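Local coordinates for protein N-acetylcysteine deacetylase (Bacillus subtilis, PDB 1YSJ) that probably deacetylates N-acetylcysteine to cysteine and acetate with a dinuclear metal centre, serving a pathway that recovers sulfur from S-(2-succino)cysteine, at residues Cys122-Asp125 and Phe126-Ala129; His291-Arg294 and Val295-Ile299. The protein carries 1 engineered substitution. One frame throughout, in Å; residues are numbered along the deposited sequence.

Contact 1: Cys122-Asp125 and Phe126-Ala129; sequences CGHD and FHTA. With NI (nickel (II) ion), chain C; NI (nickel (II) ion), chain D.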
# COMPACT_ATOMS: atom_id res chain seq x y z
N CYS A 122 -10.60 23.26 -18.11
CA CYS A 122 -11.95 22.70 -18.14
C CYS A 122 -12.97 23.68 -18.76
O CYS A 122 -14.16 23.41 -18.77
CB CYS A 122 -12.38 22.27 -16.74
SG CYS A 122 -13.58 20.91 -16.70
N GLY A 123 -12.47 24.82 -19.26
CA GLY A 123 -13.31 25.80 -19.96
C GLY A 123 -14.23 26.66 -19.08
O GLY A 123 -15.19 27.23 -19.58
N HIS A 124 -13.92 26.76 -17.79
CA HIS A 124 -14.74 27.54 -16.86
C HIS A 124 -14.65 29.04 -17.12
O HIS A 124 -15.58 29.79 -16.78
CB HIS A 124 -14.34 27.22 -15.41
CG HIS A 124 -14.64 25.81 -15.00
ND1 HIS A 124 -14.59 25.39 -13.69
CD2 HIS A 124 -15.01 24.72 -15.73
CE1 HIS A 124 -14.90 24.10 -13.63
NE2 HIS A 124 -15.16 23.67 -14.85
N ASP A 125 -13.54 29.46 -17.72
CA ASP A 125 -13.41 30.81 -18.23
C ASP A 125 -14.48 31.07 -19.30
O ASP A 125 -15.18 32.09 -19.25
CB ASP A 125 -11.99 31.06 -18.78
CG ASP A 125 -11.54 30.02 -19.80
OD1 ASP A 125 -12.00 28.86 -19.74
OD2 ASP A 125 -10.70 30.35 -20.66
N PHE A 126 -14.63 30.12 -20.23
CA PHE A 126 -15.71 30.12 -21.22
C PHE A 126 -17.11 30.15 -20.61
O PHE A 126 -17.94 30.96 -21.02
CB PHE A 126 -15.56 28.94 -22.19
CG PHE A 126 -16.80 28.64 -22.99
CD1 PHE A 126 -17.17 29.45 -24.07
CD2 PHE A 126 -17.61 27.55 -22.67
CE1 PHE A 126 -18.31 29.18 -24.81
CE2 PHE A 126 -18.76 27.27 -23.41
CZ PHE A 126 -19.11 28.09 -24.48
N HIS A 127 -17.38 29.28 -19.63
CA HIS A 127 -18.69 29.25 -18.97
C HIS A 127 -19.02 30.61 -18.36
O HIS A 127 -20.13 31.11 -18.55
CB HIS A 127 -18.76 28.18 -17.87
CG HIS A 127 -18.51 26.79 -18.35
ND1 HIS A 127 -18.01 25.80 -17.53
CD2 HIS A 127 -18.66 26.22 -19.57
CE1 HIS A 127 -17.88 24.68 -18.23
NE2 HIS A 127 -18.27 24.92 -19.47
N THR A 128 -18.04 31.18 -17.65
CA THR A 128 -18.19 32.47 -16.99
C THR A 128 -18.49 33.60 -17.98
O THR A 128 -19.49 34.31 -17.82
CB THR A 128 -16.94 32.81 -16.13
OG1 THR A 128 -16.83 31.85 -15.06
CG2 THR A 128 -17.01 34.22 -15.55
N ALA A 129 -17.64 33.76 -18.99
CA ALA A 129 -17.83 34.80 -20.01
C ALA A 129 -19.17 34.68 -20.74
O ALA A 129 -19.83 35.69 -20.98
CB ALA A 129 -16.67 34.80 -20.99
NI NI C . -15.63 21.78 -15.49
NI NI D . -13.10 19.89 -14.38
O HOH W 1 -15.54 20.32 -14.30
O HOH W 2 -17.51 22.18 -14.26
O HOH W 3 -14.34 17.91 -14.54
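G123 and H127 join the loop to the first turn of helix 124-139: G123, at the N-cap position with a positive phi of 74° that by itself favours glycine, presents its O to H127 N at 3.0 Å, in the carbonyl plane. The same oxygen lies 3.5 Å above the plane of the H127 imidazole, over its centre. H127 CG stands anti to its own carbonyl carbon (chi1 -59°), which folds the ring back beneath the G123 carbonyl and brings ND1 within 3.7 Å of H124 CD2. The two imidazoles are near parallel but slid apart, with planes at 30° and little overlap. At the next carbonyl, H124 O is gripped twice by T128, by N and by OG1, each 3.0 Å away and arriving from opposite faces of the carbonyl plane.

The loop and helix start carry part of the dinuclear metal site of the M20 peptidase family. C122 SG bridges two nickel ions, at 2.5 Å from the one in chain C and 2.6 Å from the one in chain D, and H124 NE2 binds the chain C ion, whose site H182 helps to complete; E158 and H374 serve the other. Water 1 spans both metals and lies in the plane of the H124 ring, at its edge. D99 OD1 bonds H124 ND1, a second-shell bond that would fix the ligand's rotation; H127, which binds neither metal, is held by D97 OD1 at ND1 and N183 N at NE2. A leucine at H127 would probably leave D97 and N183 without their imidazole partner and strip the flat support from beneath the G123 carbonyl. On the helix flank, D125 OD1 makes a weak bond to F126 N, whereas OD2 engages R38 and H42 of helix 28-43.

Contact 2: His291-Arg294 and Val295-Ile299; sequences HMRR and VAEGI
R293 and E297 supply the electrostatic part of this contact, one turn apart on helix 282-302. Their side chains lie side by side and point the same way. R293 CG is anti to the backbone N (chi1 -171°) and the chain stays extended as far as NE, a course that carries it alongside the glutamate. The salt bridge is long, R293 NE to E297 OE1 being 3.9 Å, and the guanidinium and carboxylate planes are turned 71° from each other, far from a flat, two-pronged pairing. The carboxylate oxygen in fact lies slightly nearer the aliphatic stem, with R293 CG 3.7 Å from E297 OE1.

Backbone hydrogen bonds form the regular part. V295 N, A296 N, E297 N and G298 N bond in turn to the carbonyls four residues earlier, from V295 N to H291 O at 3.2 Å down to E297 N to R293 O at 2.9 Å.

Van der Waals contacts follow the same spacing. V295 CG2 sits 3.3 Å from H291 O and 4.3 Å from H291 CD2, a loose touch at an oblique angle to the imidazole. A296 CB lies 3.4 Å from M292 O, and E297 CB rests against R293 O. Within 291-294, H291 CG lies in the plane of the R294 guanidinium, at its edge.

The nonpolar members face the rest of the smaller α+β domain, which probably corresponds to the dimerisation domain of the M20 family: M292, present as selenomethionine, meets F206 and F309, A296 meets I208, and V295 meets L237 of helix 226-237. This part of the helix is thus amphipathic, and its long, exposed ion pair, open to competition from water, probably adds little to stability beside the backbone bonds and the buried face.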
# COMPACT_ATOMS: atom_id res chain seq x y z
N HIS A 291 -24.13 -4.01 -1.00
CA HIS A 291 -23.67 -5.14 -1.80
C HIS A 291 -22.15 -5.30 -1.69
O HIS A 291 -21.64 -6.42 -1.64
CB HIS A 291 -24.10 -4.99 -3.26
CG HIS A 291 -24.06 -6.27 -4.03
ND1 HIS A 291 -25.12 -7.16 -4.07
CD2 HIS A 291 -23.08 -6.83 -4.79
CE1 HIS A 291 -24.80 -8.20 -4.82
NE2 HIS A 291 -23.57 -8.02 -5.27
N MSE A 292 -21.44 -4.18 -1.65
CA MSE A 292 -19.98 -4.16 -1.49
C MSE A 292 -19.57 -4.57 -0.08
O MSE A 292 -18.52 -5.18 0.11
CB MSE A 292 -19.43 -2.77 -1.79
CG MSE A 292 -19.55 -2.33 -3.24
SE MSE A 292 -18.79 -0.55 -3.51
CE MSE A 292 -16.92 -0.98 -3.12
N ARG A 293 -20.41 -4.23 0.89
CA ARG A 293 -20.20 -4.58 2.29
C ARG A 293 -20.37 -6.08 2.49
O ARG A 293 -19.54 -6.72 3.14
CB ARG A 293 -21.18 -3.81 3.17
CG ARG A 293 -20.94 -3.92 4.67
CD ARG A 293 -22.17 -3.48 5.44
NE ARG A 293 -21.85 -3.00 6.78
CZ ARG A 293 -21.55 -1.73 7.08
NH1 ARG A 293 -21.52 -0.80 6.13
NH2 ARG A 293 -21.28 -1.40 8.33
N ARG A 294 -21.44 -6.63 1.92
CA ARG A 294 -21.76 -8.06 2.01
C ARG A 294 -20.63 -8.91 1.45
O ARG A 294 -20.23 -9.89 2.07
CB ARG A 294 -23.07 -8.35 1.27
CG ARG A 294 -23.71 -9.70 1.59
CD ARG A 294 -24.98 -9.95 0.76
NE ARG A 294 -26.06 -9.02 1.08
CZ ARG A 294 -26.38 -7.95 0.36
NH1 ARG A 294 -25.72 -7.65 -0.75
NH2 ARG A 294 -27.38 -7.17 0.74
N VAL A 295 -20.12 -8.51 0.29
CA VAL A 295 -19.02 -9.18 -0.40
C VAL A 295 -17.73 -9.13 0.42
O VAL A 295 -17.06 -10.15 0.59
CB VAL A 295 -18.79 -8.56 -1.82
CG1 VAL A 295 -17.43 -8.94 -2.40
CG2 VAL A 295 -19.90 -8.98 -2.78
N ALA A 296 -17.39 -7.94 0.92
CA ALA A 296 -16.17 -7.74 1.71
C ALA A 296 -16.21 -8.50 3.03
O ALA A 296 -15.21 -9.10 3.44
CB ALA A 296 -15.94 -6.26 1.96
N GLU A 297 -17.37 -8.49 3.68
CA GLU A 297 -17.56 -9.11 4.98
C GLU A 297 -17.48 -10.64 4.88
O GLU A 297 -16.85 -11.29 5.71
CB GLU A 297 -18.91 -8.68 5.57
CG GLU A 297 -18.93 -8.54 7.08
CD GLU A 297 -20.09 -7.67 7.56
OE1 GLU A 297 -20.09 -6.45 7.26
OE2 GLU A 297 -20.98 -8.20 8.25
N GLY A 298 -18.12 -11.18 3.84
CA GLY A 298 -18.14 -12.62 3.59
C GLY A 298 -16.77 -13.19 3.26
O GLY A 298 -16.33 -14.15 3.89
N ILE A 299 -16.10 -12.60 2.27
CA ILE A 299 -14.76 -13.05 1.88
C ILE A 299 -13.78 -12.98 3.05
O ILE A 299 -13.03 -13.93 3.28
CB ILE A 299 -14.21 -12.27 0.65
CG1 ILE A 299 -15.04 -12.59 -0.60
CG2 ILE A 299 -12.72 -12.60 0.42
CD1 ILE A 299 -14.82 -11.64 -1.77

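Each contact is a piece of a single helix, yet the two illustrate how position dictates chemistry. Contact 1 opens helix 124-139 against the mixed-sheet domain and is wholly buried, so its polar groups are spent on metal ions, carboxylates, backbone atoms and basic side chains of helix 28-43. Contact 2 lies midway along helix 282-302, away from the annotated sites; its charged groups are exposed while its apolar side chains face the four-stranded antiparallel sheet and helix 226-237. The centres of contact 1 and contact 2 are about 43 Å apart, and the two do not touch. Both share the helical backbone bonds; metal ligation is added in contact 1 and a long surface salt bridge in contact 2.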